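PDB 1QO8: flavocytochrome C3 fumarate reductase from Shewanella frigidimarina, which catalyses the essentially one-way reduction of fumarate to succinate with FAD and four c-type hemes, and may take part in electron transport to Fe(3+). Local coordinates for residues 532-537 and 545-550; 190-193 and 198-201; 504-507 and 513-516. All blocks are in the same frame, centred on the assembly; numbering follows the deposited sequence.

Interaction 1: residues 532-537 and 545-550; sequences GGVHGY and IADTVV. With FAD (flavin-adenine dinucleotide), chain G.
Val534 and His535 both meet the carboxylate of Asp547, where a glycine-rich loop of the FAD-binding domain folds back against the helix that follows it, 543-563. The loop-to-helix contacts are of van der Waals kind and converge on this one acid. CG2 of Val534 stands 3.6 Å from OD1 of Asp547, while CG1 lies 4.1 Å from CG of Asp547, so both methyls touch the carboxylate. The His535 ring comes in through a carbon, its CE1 3.5 Å from OD2 of Asp547, with ring and carboxylate planes turned 75° apart. Asp547 meets them because its CG is anti to the backbone N (chi1 176°), which carries the carboxylate off the helix toward the loop. Val534 CG1 also covers one face of the His535 ring near its rim, and His500 meets that ring nearly at right angles.

Within 545-550, Thr548 OG1 donates to Ile545 O over 2.7 Å, while Val549 N shares the same carbonyl; the hydroxyl is also hydrogen-bonded to Ser131 of helix 131-143.

A third group of contacts goes to the cofactor. Thr548 CG2 packs against the ribityl-phosphate link, and Ile545 CG1 lies 3.5 Å from C2 of the flavin. Close to the start of the helix, whose dipole could help stabilise negative charge on the pyrimidine ring, Ile545 N donates to FAD O2 over 2.9 Å, almost straight at 176°.

Interaction 2: residues 190-193 and 198-201; sequences DAMK and QNDI
Met192 and Asn199 bring their CA atoms to 5.9 Å where the chain, leaving helix 184-194, doubles back through a short loop to begin helix 201-220. Of the residues that meet here, Met192 contributes the largest share of the surface buried between helix and loop. Its CG sits beside the backbone N (chi1 -69°), and two further bends in the same sense (chi2 -66°, chi3 -57°) curl the thioether over the loop instead of letting it run straight out. The side chains of Met192 and Asn199 slide past each other in opposite directions. SD of Met192 rests 3.6 Å from CB of Asn199, and the terminal methyl goes on to the loop backbone, with CE of Met192 3.4 Å from O of Asn199. Ile201 closes the other part of the contact, its chain crossing that of Met192 at about a right angle. Its CD1 lies 3.8 Å from CG of Met192 and at the same 3.8 Å from SD of Met192, so the tip of the isoleucine fits against the first bend of the thioether chain.

The amide of Asn199 turns back toward the helix, its CG 3.8 Å from the carbonyl O of Ala191. Asp200, whose CB is directed away from 190-193, serves the following helix as its N-cap, its OD1 accepting from Lys202 N.

In the fold, Val204 of helix 201-220 packs on Ala191, Met192 and Asn199 alike, so the second helix covers the corner that leads into it. Toward the start of 190-193, salt bridges from Asp190 to Arg235 and Arg238 tie helix 184-194 to the connection between strands 227-229 and 239-241.

Interaction 3: residues 504-507 and 513-516; sequences GVAI and VLDL
Val513 CG2 is the hub of a small apolar cluster, with CG1 of Val505 3.8 Å away and CD1 of Ile507 4.0 Å away. The valine can serve both because its CG1 is anti to the backbone N (chi1 180°), which puts CG2 beside that N and turns it toward 504-507. The side chains of Val505 and Val513 cross at about a right angle. Ala526 of strand 524-526 packs on all three members of the cluster.

Further out, Leu514 lies across the departing chain, its CD1 4.1 Å from CB of Ala506 and 3.6 Å from the carbonyl O of Ile507.

Across the two segments the polar link is between backbones. Leu514 N donates to Ala506 O over 2.9 Å with an angle of 159° at the hydrogen, but the donor stands 37° out of the carbonyl plane. A weaker CA-H...O contact from Val513 CA, at 3.2 Å, supplements it on the same oxygen. Beyond this edge, the Asp515 carboxylate accepts from Gln517 N and Lys519 N, and Leu516 O is bonded to Arg196 of the second subunit.

The chain turns back just past strand 489-505, and a single antiparallel bridge of the non-hydrogen-bonded kind, Ile507 with Val513, their CA atoms 4.6 Å apart, joins it to strand 512-514 within the FAD-binding domain.

Overall arrangement
Along the chain interaction 2 comes first, then interaction 3, then interaction 1, each closing before the next opens, and all lie on the same side of the chain's centre. Loop 532-537 is the common element. Its Gly533 O probably accepts a hydrogen bond from Asp200 N of interaction 2, whose centre is about 10 Å from that of interaction 1, and its Gly532 N probably donates to Val505 O of interaction 3, about 14 Å away between centres. Interactions 2 and 3 do not touch, their centres about 18 Å apart. One loop thus joins a helical corner, a strand end and the helix that reaches the flavin.

Interaction 1: residues 532-537 and 545-550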
# COMPACT_ATOMS: atom_id res chain seq x y z
N GLY A 532 -4.79 9.07 6.72
CA GLY A 532 -5.65 8.55 5.66
C GLY A 532 -7.06 8.45 6.16
O GLY A 532 -7.22 8.58 7.41
N GLY A 533 -8.18 8.23 5.50
CA GLY A 533 -9.46 8.13 6.17
C GLY A 533 -10.42 9.30 6.18
O GLY A 533 -11.65 9.10 6.28
N VAL A 534 -10.06 10.55 6.21
CA VAL A 534 -10.98 11.69 6.20
C VAL A 534 -11.69 11.78 4.84
O VAL A 534 -12.87 12.01 4.77
CB VAL A 534 -10.21 12.99 6.53
CG1 VAL A 534 -11.23 14.16 6.50
CG2 VAL A 534 -9.65 12.86 7.93
N HIS A 535 -10.99 11.55 3.74
CA HIS A 535 -11.41 11.74 2.39
C HIS A 535 -11.73 10.47 1.60
O HIS A 535 -12.20 10.56 0.45
CB HIS A 535 -10.32 12.51 1.59
CG HIS A 535 -9.96 13.79 2.26
ND1 HIS A 535 -8.69 14.03 2.78
CD2 HIS A 535 -10.72 14.89 2.54
CE1 HIS A 535 -8.64 15.24 3.31
NE2 HIS A 535 -9.87 15.76 3.20
N GLY A 536 -11.66 9.31 2.27
CA GLY A 536 -11.83 8.07 1.52
C GLY A 536 -11.10 8.07 0.20
O GLY A 536 -9.88 8.31 0.18
N TYR A 537 -11.75 7.70 -0.89
CA TYR A 537 -11.02 7.58 -2.17
C TYR A 537 -10.93 8.89 -2.92
O TYR A 537 -10.30 8.89 -3.99
CB TYR A 537 -11.66 6.50 -3.07
CG TYR A 537 -11.51 5.06 -2.63
CD1 TYR A 537 -10.93 4.73 -1.40
CD2 TYR A 537 -11.91 4.01 -3.46
CE1 TYR A 537 -10.78 3.40 -1.03
CE2 TYR A 537 -11.77 2.67 -3.10
CZ TYR A 537 -11.19 2.38 -1.88
OH TYR A 537 -11.00 1.09 -1.47
N ILE A 545 -8.10 21.46 3.67
CA ILE A 545 -7.77 22.62 4.52
C ILE A 545 -8.60 22.47 5.79
O ILE A 545 -8.06 22.65 6.89
CB ILE A 545 -7.98 24.03 3.90
CG1 ILE A 545 -6.88 24.20 2.89
CG2 ILE A 545 -7.94 25.16 4.94
CD1 ILE A 545 -5.51 24.37 3.60
N ALA A 546 -9.89 22.10 5.70
CA ALA A 546 -10.68 22.01 6.91
C ALA A 546 -10.20 20.92 7.86
O ALA A 546 -10.27 21.02 9.09
CB ALA A 546 -12.15 21.71 6.57
N ASP A 547 -9.83 19.79 7.30
CA ASP A 547 -9.16 18.68 7.98
C ASP A 547 -7.92 19.18 8.72
O ASP A 547 -7.79 18.89 9.89
CB ASP A 547 -8.79 17.67 6.90
CG ASP A 547 -7.99 16.46 7.35
OD1 ASP A 547 -8.01 16.06 8.53
OD2 ASP A 547 -7.33 15.88 6.45
N THR A 548 -7.01 19.96 8.17
CA THR A 548 -5.81 20.40 8.90
C THR A 548 -6.19 21.25 10.10
O THR A 548 -5.57 21.10 11.17
CB THR A 548 -4.81 21.16 8.01
OG1 THR A 548 -5.45 22.41 7.63
CG2 THR A 548 -4.45 20.39 6.75
N VAL A 549 -7.31 22.01 10.01
CA VAL A 549 -7.68 22.81 11.16
C VAL A 549 -8.35 21.93 12.22
O VAL A 549 -8.01 21.91 13.41
CB VAL A 549 -8.61 23.99 10.82
CG1 VAL A 549 -9.01 24.73 12.07
CG2 VAL A 549 -7.87 24.92 9.85
N VAL A 550 -9.38 21.21 11.83
CA VAL A 550 -10.16 20.47 12.80
C VAL A 550 -9.27 19.39 13.48
O VAL A 550 -9.35 19.22 14.69
CB VAL A 550 -11.35 19.82 12.11
CG1 VAL A 550 -12.00 18.74 12.95
CG2 VAL A 550 -12.41 20.85 11.73
PA FAD G . 1.52 20.62 4.62
O1A FAD G . 0.90 21.98 4.54
O2A FAD G . 2.16 20.09 3.55
O5B FAD G . 2.76 20.90 5.54
C5B FAD G . 3.62 19.82 6.09
C4B FAD G . 4.91 20.51 6.77
O4B FAD G . 5.69 19.33 7.29
C3B FAD G . 5.86 21.12 5.69
O3B FAD G . 6.15 22.45 5.73
C2B FAD G . 7.00 20.06 5.50
O2B FAD G . 8.30 20.60 5.15
C1B FAD G . 7.10 19.58 6.91
N9A FAD G . 7.69 18.24 7.02
C8A FAD G . 7.54 17.16 6.18
N7A FAD G . 8.30 16.16 6.52
C5A FAD G . 9.01 16.58 7.64
C6A FAD G . 10.07 15.97 8.44
N6A FAD G . 10.55 14.78 8.23
N1A FAD G . 10.49 16.73 9.48
C2A FAD G . 10.08 18.03 9.70
N3A FAD G . 9.11 18.67 9.00
C4A FAD G . 8.65 17.89 7.98
N1 FAD G . -7.24 21.69 -0.10
C2 FAD G . -8.32 22.31 0.27
O2 FAD G . -9.16 21.93 1.03
N3 FAD G . -8.67 23.61 -0.20
C4 FAD G . -7.75 24.18 -1.09
O4 FAD G . -8.00 25.25 -1.57
C4X FAD G . -6.58 23.44 -1.54
N5 FAD G . -5.75 23.98 -2.44
C5X FAD G . -4.61 23.34 -2.81
C6 FAD G . -3.78 23.96 -3.74
C7 FAD G . -2.61 23.34 -4.13
C7M FAD G . -1.67 23.95 -5.12
C8 FAD G . -2.27 22.08 -3.53
C8M FAD G . -0.97 21.43 -3.89
C9 FAD G . -3.07 21.48 -2.59
C9A FAD G . -4.25 22.07 -2.20
N10 FAD G . -5.17 21.54 -1.27
C10 FAD G . -6.30 22.17 -0.93
C1' FAD G . -4.73 20.46 -0.33
C2' FAD G . -4.40 21.08 1.07
O2' FAD G . -3.72 22.31 0.68
C3' FAD G . -3.27 20.19 1.65
O3' FAD G . -3.72 18.83 1.79
C4' FAD G . -3.17 20.55 3.17
O4' FAD G . -2.67 21.92 3.17
C5' FAD G . -2.03 19.63 3.75
O5' FAD G . -1.70 20.32 5.11
P FAD G . -0.72 19.69 6.13
O1P FAD G . -0.74 20.64 7.30
O2P FAD G . -1.17 18.38 6.25
O3P FAD G . 0.52 19.61 5.38

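Interaction 2: residues 190-193 and 198-201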
# COMPACT_ATOMS: atom_id res chain seq x y z
N ASP A 190 -22.18 14.75 1.42
CA ASP A 190 -21.41 15.23 0.28
C ASP A 190 -20.00 14.67 0.31
O ASP A 190 -19.41 14.29 -0.72
CB ASP A 190 -21.35 16.78 0.31
CG ASP A 190 -22.62 17.52 -0.10
OD1 ASP A 190 -23.67 16.93 -0.40
OD2 ASP A 190 -22.64 18.79 -0.12
N ALA A 191 -19.36 14.71 1.49
CA ALA A 191 -18.02 14.15 1.61
C ALA A 191 -18.03 12.64 1.32
O ALA A 191 -17.13 12.07 0.67
CB ALA A 191 -17.46 14.43 3.03
N MET A 192 -19.02 11.95 1.89
CA MET A 192 -19.01 10.47 1.80
C MET A 192 -19.11 10.03 0.35
O MET A 192 -18.48 9.13 -0.18
CB MET A 192 -20.12 9.88 2.68
CG MET A 192 -19.82 10.07 4.17
SD MET A 192 -18.37 9.16 4.75
CE MET A 192 -18.84 7.47 4.30
N LYS A 193 -19.98 10.76 -0.36
CA LYS A 193 -20.23 10.56 -1.78
C LYS A 193 -18.99 10.96 -2.58
O LYS A 193 -18.59 10.26 -3.54
CB LYS A 193 -21.44 11.42 -2.17
CG LYS A 193 -21.64 11.42 -3.67
CD LYS A 193 -22.81 12.26 -4.15
CE LYS A 193 -22.91 12.07 -5.67
NZ LYS A 193 -23.84 13.03 -6.31
N GLN A 198 -16.03 5.52 1.01
CA GLN A 198 -14.92 4.82 1.69
C GLN A 198 -14.39 5.56 2.91
O GLN A 198 -13.60 4.99 3.70
CB GLN A 198 -13.85 4.63 0.63
CG GLN A 198 -14.20 3.60 -0.46
CD GLN A 198 -14.42 2.24 0.15
OE1 GLN A 198 -13.80 1.79 1.11
NE2 GLN A 198 -15.36 1.43 -0.27
N ASN A 199 -14.80 6.83 3.06
CA ASN A 199 -14.33 7.66 4.14
C ASN A 199 -14.74 7.01 5.47
O ASN A 199 -15.80 6.42 5.51
CB ASN A 199 -14.84 9.11 4.27
CG ASN A 199 -15.03 9.86 2.97
OD1 ASN A 199 -14.70 11.05 2.77
ND2 ASN A 199 -15.67 9.20 2.05
N ASP A 200 -13.90 7.10 6.46
CA ASP A 200 -14.25 6.85 7.85
C ASP A 200 -15.30 7.86 8.32
O ASP A 200 -15.05 9.03 8.70
CB ASP A 200 -12.97 6.91 8.67
CG ASP A 200 -13.20 6.51 10.11
OD1 ASP A 200 -14.30 6.61 10.68
OD2 ASP A 200 -12.29 6.06 10.81
N ILE A 201 -16.55 7.36 8.39
CA ILE A 201 -17.73 8.16 8.67
C ILE A 201 -17.60 8.88 9.99
O ILE A 201 -18.16 9.97 10.09
CB ILE A 201 -19.07 7.39 8.60
CG1 ILE A 201 -20.28 8.27 8.82
CG2 ILE A 201 -19.11 6.27 9.66
CD1 ILE A 201 -20.78 9.12 7.68

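Interaction 3: residues 504-507 and 513-516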
# COMPACT_ATOMS: atom_id res chain seq x y z
N GLY A 504 -2.99 7.56 4.14
CA GLY A 504 -1.87 7.93 5.04
C GLY A 504 -1.97 7.03 6.29
O GLY A 504 -2.58 5.97 6.25
N VAL A 505 -1.50 7.55 7.36
CA VAL A 505 -1.41 6.89 8.71
C VAL A 505 -2.80 6.70 9.21
O VAL A 505 -3.65 7.61 9.12
CB VAL A 505 -0.51 7.92 9.38
CG1 VAL A 505 -1.11 8.77 10.50
CG2 VAL A 505 0.90 7.45 9.48
N ALA A 506 -3.14 5.52 9.74
CA ALA A 506 -4.44 5.38 10.38
C ALA A 506 -4.51 6.12 11.71
O ALA A 506 -3.66 6.11 12.61
CB ALA A 506 -4.78 3.90 10.65
N ILE A 507 -5.70 6.63 11.89
CA ILE A 507 -6.03 7.49 13.05
C ILE A 507 -7.35 7.11 13.67
O ILE A 507 -8.17 6.56 12.91
CB ILE A 507 -5.92 8.90 12.45
CG1 ILE A 507 -4.71 9.51 13.19
CG2 ILE A 507 -7.09 9.84 12.42
CD1 ILE A 507 -3.69 10.07 12.29
N VAL A 513 -2.38 7.96 16.30
CA VAL A 513 -2.05 6.97 15.28
C VAL A 513 -2.25 5.55 15.82
O VAL A 513 -1.91 5.24 16.96
CB VAL A 513 -0.60 7.21 14.82
CG1 VAL A 513 -0.19 6.20 13.76
CG2 VAL A 513 -0.47 8.64 14.23
N LEU A 514 -2.79 4.65 14.99
CA LEU A 514 -3.04 3.27 15.36
C LEU A 514 -1.94 2.32 14.90
O LEU A 514 -1.23 2.54 13.93
CB LEU A 514 -4.39 2.84 14.74
CG LEU A 514 -5.48 3.90 14.92
CD1 LEU A 514 -6.77 3.48 14.23
CD2 LEU A 514 -5.70 4.16 16.43
N ASP A 515 -1.78 1.24 15.67
CA ASP A 515 -0.84 0.16 15.40
C ASP A 515 -1.54 -0.89 14.57
O ASP A 515 -2.61 -0.63 14.07
CB ASP A 515 -0.30 -0.50 16.70
CG ASP A 515 -1.44 -1.09 17.54
OD1 ASP A 515 -2.56 -1.43 17.12
OD2 ASP A 515 -1.26 -1.15 18.77
N LEU A 516 -0.99 -2.06 14.33
CA LEU A 516 -1.56 -3.11 13.49
C LEU A 516 -2.77 -3.83 14.06
O LEU A 516 -3.44 -4.52 13.30
CB LEU A 516 -0.50 -4.17 13.15
CG LEU A 516 0.75 -3.57 12.48
CD1 LEU A 516 1.68 -4.73 12.15
CD2 LEU A 516 0.33 -2.70 11.28